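Local structure of putative cell adhesion protein (Bacteroides uniformis, 4K4K) at residues A161-S166 and L218-P223; V165-Q170 and I194-D199. The protein is a putative component of the fimbrial tip, the end of filamentous surface appendages that mediate cell adhesion and biofilm formation. All coordinates share one frame; numbering follows the deposited sequence. Where two conformers were deposited one is given.

Contact 1. Residues A161-S166 and L218-P223; sequences AGTTVS and LTFTVP
Val-165 and Phe-220 lie side by side and point the same way from a non-hydrogen-bonded antiparallel pair. Both valine methyls lie against the CD2 and CE2 atoms of the ring. CG1 of Val-165 is 3.8 Å from CE2 of Phe-220, and its approach is oblique. CG2 sits beside CD2. With CG anti to its own carbonyl carbon (chi1 -56°), Phe-220 brings these ring atoms against the valine. Thr-163 adds its methyl CG2 at the ring edge, near the ring plane. On this buried face Val-165 packs on Ile-146 and Ile-148 of strand 132-150, and Thr-163 on Ile-148. The strands 164-166 and 218-222 run antiparallel, with axes 162° apart, in a beta domain of the fimbrillin-like family. Thr-164 pairs with Thr-221, and Ser-166 with Thr-219. Each pair exchanges two backbone N-H...O bonds, such as Thr-219 N to Ser-166 O at 2.9 Å. Their side chains occupy the other, more open face. There Thr-164 and Thr-221 lie alongside, with Thr-164 OG1 3.4 Å from Thr-221 CB. The hydroxyls of Ser-166 and Thr-219 bond elsewhere, to Glu-193 and His-231. Just before strand 164-166, Thr-163 lies next to Val-222. Its OG1 is 3.8 Å from Val-222 CG2 and bonds to the carbonyl of Leu-160. The Pro-223 ring rests on the Gly-162 peptide, with CG 3.6 Å from Gly-162 O. A water bonds to that same oxygen and weakly to Thr-221 O.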
loop_
_atom_site.group_PDB
_atom_site.type_symbol
_atom_site.label_atom_id
_atom_site.label_comp_id
_atom_site.label_asym_id
_atom_site.label_seq_id
_atom_site.Cartn_x
_atom_site.Cartn_y
_atom_site.Cartn_z
ATOM N N ALA A 161 13.071 -20.942 14.670
ATOM C CA ALA A 161 14.019 -20.218 13.824
ATOM C C ALA A 161 13.916 -20.740 12.393
ATOM O O ALA A 161 13.939 -21.960 12.166
ATOM C CB ALA A 161 15.439 -20.386 14.354
ATOM N N GLY A 162 13.738 -19.817 11.467
ATOM C CA GLY A 162 13.632 -20.124 10.046
ATOM C C GLY A 162 12.235 -20.415 9.539
ATOM O O GLY A 162 12.085 -20.760 8.361
ATOM N N THR A 163 11.186 -20.268 10.411
ATOM C CA THR A 163 9.804 -20.520 9.993
ATOM C C THR A 163 9.435 -19.640 8.796
ATOM O O THR A 163 9.671 -18.430 8.819
ATOM C CB THR A 163 8.812 -20.318 11.169
ATOM O OG1 THR A 163 9.103 -21.274 12.180
ATOM C CG2 THR A 163 7.346 -20.450 10.746
ATOM N N THR A 164 8.847 -20.242 7.754
ATOM C CA THR A 164 8.379 -19.485 6.583
ATOM C C THR A 164 6.857 -19.399 6.653
ATOM O O THR A 164 6.214 -20.247 7.273
ATOM C CB THR A 164 8.858 -20.101 5.266
ATOM O OG1 THR A 164 8.327 -21.420 5.161
ATOM C CG2 THR A 164 10.366 -20.114 5.134
ATOM N N VAL A 165 6.289 -18.362 6.037
ATOM C CA VAL A 165 4.850 -18.118 6.066
ATOM C C VAL A 165 4.369 -17.839 4.657
ATOM O O VAL A 165 4.968 -17.014 3.961
ATOM C CB VAL A 165 4.482 -16.927 7.024
ATOM C CG1 VAL A 165 2.960 -16.790 7.207
ATOM C CG2 VAL A 165 5.172 -17.058 8.375
ATOM N N SER A 166 3.257 -18.456 4.267
ATOM C CA SER A 166 2.616 -18.161 2.988
ATOM C C SER A 166 1.104 -18.109 3.185
ATOM O O SER A 166 0.597 -18.610 4.193
ATOM C CB SER A 166 3.017 -19.190 1.931
ATOM O OG SER A 166 2.455 -20.454 2.233
ATOM N N LEU A 218 -3.165 -19.641 6.094
ATOM C CA LEU A 218 -1.765 -19.339 6.358
ATOM C C LEU A 218 -1.043 -20.662 6.567
ATOM O O LEU A 218 -1.541 -21.507 7.323
ATOM C CB LEU A 218 -1.567 -18.447 7.602
ATOM C CG LEU A 218 -2.107 -17.036 7.587
ATOM C CD1 LEU A 218 -1.746 -16.328 8.879
ATOM C CD2 LEU A 218 -1.563 -16.226 6.390
ATOM N N THR A 219 0.113 -20.858 5.915
ATOM C CA THR A 219 0.914 -22.073 6.111
ATOM C C THR A 219 2.208 -21.671 6.795
ATOM O O THR A 219 2.913 -20.782 6.315
ATOM C CB THR A 219 1.148 -22.858 4.798
ATOM O OG1 THR A 219 -0.126 -23.266 4.294
ATOM C CG2 THR A 219 2.036 -24.114 4.992
ATOM N N PHE A 220 2.522 -22.332 7.916
ATOM C CA PHE A 220 3.755 -22.109 8.655
ATOM C C PHE A 220 4.611 -23.348 8.528
ATOM O O PHE A 220 4.206 -24.391 9.037
ATOM C CB PHE A 220 3.463 -21.820 10.149
ATOM C CG PHE A 220 2.534 -20.653 10.347
ATOM C CD1 PHE A 220 1.154 -20.839 10.390
ATOM C CD2 PHE A 220 3.033 -19.361 10.441
ATOM C CE1 PHE A 220 0.291 -19.749 10.525
ATOM C CE2 PHE A 220 2.171 -18.273 10.565
ATOM C CZ PHE A 220 0.808 -18.478 10.596
ATOM N N THR A 221 5.766 -23.254 7.845
ATOM C CA THR A 221 6.690 -24.387 7.685
ATOM C C THR A 221 7.803 -24.191 8.704
ATOM O O THR A 221 8.540 -23.207 8.603
ATOM C CB THR A 221 7.193 -24.464 6.232
ATOM O OG1 THR A 221 6.086 -24.314 5.340
ATOM C CG2 THR A 221 7.950 -25.762 5.936
ATOM N N VAL A 222 7.898 -25.085 9.689
ATOM C CA VAL A 222 8.867 -24.999 10.763
ATOM C C VAL A 222 10.029 -25.972 10.506
ATOM O O VAL A 222 9.848 -27.181 10.641
ATOM C CB VAL A 222 8.180 -25.257 12.130
ATOM C CG1 VAL A 222 9.151 -25.028 13.277
ATOM C CG2 VAL A 222 6.930 -24.377 12.297
ATOM N N PRO A 223 11.232 -25.456 10.168
ATOM C CA PRO A 223 12.375 -26.359 9.904
ATOM C C PRO A 223 12.778 -27.198 11.116
ATOM O O PRO A 223 13.112 -28.374 10.950
ATOM C CB PRO A 223 13.502 -25.408 9.498
ATOM C CG PRO A 223 12.848 -24.144 9.142
ATOM C CD PRO A 223 11.608 -24.045 9.974
HETATM O O HOH W 1 11.282 -22.741 6.605
#

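Contact 2. Residues V165-Q170 and I194-D199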
loop_
_atom_site.group_PDB
_atom_site.type_symbol
_atom_site.label_atom_id
_atom_site.label_comp_id
_atom_site.label_asym_id
_atom_site.label_seq_id
_atom_site.Cartn_x
_atom_site.Cartn_y
_atom_site.Cartn_z
ATOM N N VAL A 165 6.289 -18.362 6.037
ATOM C CA VAL A 165 4.850 -18.118 6.066
ATOM C C VAL A 165 4.369 -17.839 4.657
ATOM O O VAL A 165 4.968 -17.014 3.961
ATOM C CB VAL A 165 4.482 -16.927 7.024
ATOM C CG1 VAL A 165 2.960 -16.790 7.207
ATOM C CG2 VAL A 165 5.172 -17.058 8.375
ATOM N N SER A 166 3.257 -18.456 4.267
ATOM C CA SER A 166 2.616 -18.161 2.988
ATOM C C SER A 166 1.104 -18.109 3.185
ATOM O O SER A 166 0.597 -18.610 4.193
ATOM C CB SER A 166 3.017 -19.190 1.931
ATOM O OG SER A 166 2.455 -20.454 2.233
ATOM N N ILE A 167 0.390 -17.472 2.257
ATOM C CA ILE A 167 -1.075 -17.392 2.287
ATOM C C ILE A 167 -1.584 -17.963 0.966
ATOM O O ILE A 167 -1.028 -17.662 -0.094
ATOM C CB ILE A 167 -1.609 -15.962 2.597
ATOM C CG1 ILE A 167 -3.147 -15.964 2.798
ATOM C CG2 ILE A 167 -1.131 -14.895 1.577
ATOM C CD1 ILE A 167 -3.768 -14.594 3.308
ATOM N N SER A 168 -2.616 -18.809 1.036
ATOM C CA SER A 168 -3.158 -19.505 -0.123
ATOM C C SER A 168 -4.311 -18.771 -0.803
ATOM O O SER A 168 -4.924 -17.866 -0.236
ATOM C CB SER A 168 -3.648 -20.897 0.294
ATOM O OG SER A 168 -4.814 -20.773 1.097
ATOM N N ASN A 169 -4.611 -19.236 -2.023
ATOM C CA ASN A 169 -5.714 -18.865 -2.904
ATOM C C ASN A 169 -5.897 -17.346 -2.982
ATOM O O ASN A 169 -6.958 -16.778 -2.686
ATOM C CB ASN A 169 -6.983 -19.585 -2.490
ATOM C CG ASN A 169 -6.764 -21.096 -2.507
ATOM O OD1 ASN A 169 -6.250 -21.676 -3.478
ATOM N ND2 ASN A 169 -6.998 -21.736 -1.381
ATOM N N GLN A 170 -4.826 -16.704 -3.393
ATOM C CA GLN A 170 -4.825 -15.259 -3.555
ATOM C C GLN A 170 -5.013 -14.845 -4.983
ATOM O O GLN A 170 -4.369 -15.406 -5.876
ATOM C CB GLN A 170 -3.489 -14.655 -3.076
ATOM C CG GLN A 170 -3.194 -14.858 -1.599
ATOM C CD GLN A 170 -4.214 -14.199 -0.716
ATOM O OE1 GLN A 170 -5.002 -14.867 -0.032
ATOM N NE2 GLN A 170 -4.271 -12.876 -0.752
ATOM N N ILE A 194 0.922 -16.947 -1.947
ATOM C CA ILE A 194 1.859 -15.828 -1.821
ATOM C C ILE A 194 2.767 -16.080 -0.631
ATOM O O ILE A 194 2.288 -16.223 0.498
ATOM C CB ILE A 194 1.152 -14.461 -1.706
ATOM C CG1 ILE A 194 0.352 -14.108 -2.992
ATOM C CG2 ILE A 194 2.167 -13.352 -1.334
ATOM C CD1 ILE A 194 -0.400 -12.741 -2.948
ATOM N N VAL A 195 4.087 -16.104 -0.880
ATOM C CA VAL A 195 5.061 -16.293 0.183
ATOM C C VAL A 195 5.257 -14.927 0.829
ATOM O O VAL A 195 5.599 -13.965 0.138
ATOM C CB VAL A 195 6.376 -16.911 -0.350
ATOM C CG1 VAL A 195 7.488 -16.835 0.704
ATOM C CG2 VAL A 195 6.150 -18.362 -0.804
ATOM N N LEU A 196 4.999 -14.835 2.138
ATOM C CA LEU A 196 5.155 -13.586 2.886
ATOM C C LEU A 196 6.633 -13.380 3.221
ATOM O O LEU A 196 7.369 -14.362 3.313
ATOM C CB LEU A 196 4.296 -13.614 4.166
ATOM C CG LEU A 196 2.825 -13.248 3.975
ATOM C CD1 LEU A 196 1.981 -14.464 3.667
ATOM C CD2 LEU A 196 2.278 -12.577 5.209
ATOM N N HIS A 197 7.076 -12.126 3.383
ATOM C CA HIS A 197 8.451 -11.756 3.719
ATOM C C HIS A 197 8.664 -11.966 5.242
ATOM O O HIS A 197 7.940 -11.344 6.013
ATOM C CB HIS A 197 8.651 -10.280 3.262
ATOM C CG HIS A 197 9.803 -9.521 3.853
ATOM N ND1 HIS A 197 9.601 -8.325 4.527
ATOM C CD2 HIS A 197 11.133 -9.749 3.764
ATOM C CE1 HIS A 197 10.805 -7.903 4.880
ATOM N NE2 HIS A 197 11.759 -8.720 4.438
ATOM N N THR A 198 9.643 -12.782 5.654
ATOM C CA THR A 198 9.950 -13.008 7.067
ATOM C C THR A 198 11.263 -12.372 7.490
ATOM O O THR A 198 12.239 -12.388 6.736
ATOM C CB THR A 198 10.007 -14.499 7.430
ATOM O OG1 THR A 198 10.929 -15.162 6.564
ATOM C CG2 THR A 198 8.661 -15.174 7.405
ATOM N N ASP A 199 11.293 -11.878 8.733
ATOM C CA ASP A 199 12.449 -11.278 9.379
ATOM C C ASP A 199 12.392 -11.744 10.806
ATOM O O ASP A 199 11.702 -11.145 11.639
ATOM C CB ASP A 199 12.422 -9.742 9.244
ATOM C CG ASP A 199 13.653 -9.005 9.766
ATOM O OD1 ASP A 199 14.613 -9.676 10.213
ATOM O OD2 ASP A 199 13.665 -7.757 9.700
HETATM O O HOH W 2 8.021 -16.591 4.729
#
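A short antiparallel pairing of strands 164-177 and 192-199 makes this contact, and Ile-167 and Ile-194 form its hydrogen-bonded pair. Ile-194 N gives a nearly straight bond to Ile-167 O at 2.8 Å, and Ile-167 N returns one to Ile-194 O. Leu-196 N bonds to Val-165 O, also at 2.8 Å. A water then joins the strands, taking the N-H of Val-165 and donating to Leu-196 O. Leu-196 brings CD1 against strand 165-168, 3.8 Å from Ile-167 CG2; the two side chains cross at a slant. This apolar layer belongs to the buried side of the fimbrillin-like beta domain. Strand 132-150 covers it, with Leu-144 on Ile-167 and Ile-146 on Leu-196. At Asn-169 the chain turns a corner, and Gln-170 then starts its side chain toward segment 194-199. The Gln-170 and Ile-194 side chains cross at about a right angle, with Ile-194 CD1 3.6 Å from Gln-170 CB. The extended Ile-194 chain (chi2 180°) carries CD1 there. With an alanine at Ile-194, CG1 and CD1 are gone, and a gap is likely to open beside CB and CG of Gln-170. Farther along, Thr-198 CG2 touches Val-165 CG2 at 4.1 Å.

Of the four segments, the chain reaches 161-166 and 165-170 first; they overlap on one strand. It then turns at Asn-169, passes strand 185-186 and returns as 194-199. Contact 2 closes this loop, with 23 residues between its segments. The chain next forms strand 202-207 and comes back at 218-223, closing contact 1 across 51 residues. Contact 2's second segment lies inside the loop of contact 1. Val-165 bonds to Leu-196 and Ser-166 to Thr-219, so strands 192-199 and 217-222 sit along the two edges of strand 164-177. The contact centres are about 9 Å apart. The two also touch directly, where Leu-218 CD2 packs on Ile-167 CB and Thr-163 O meets Thr-198 CG2.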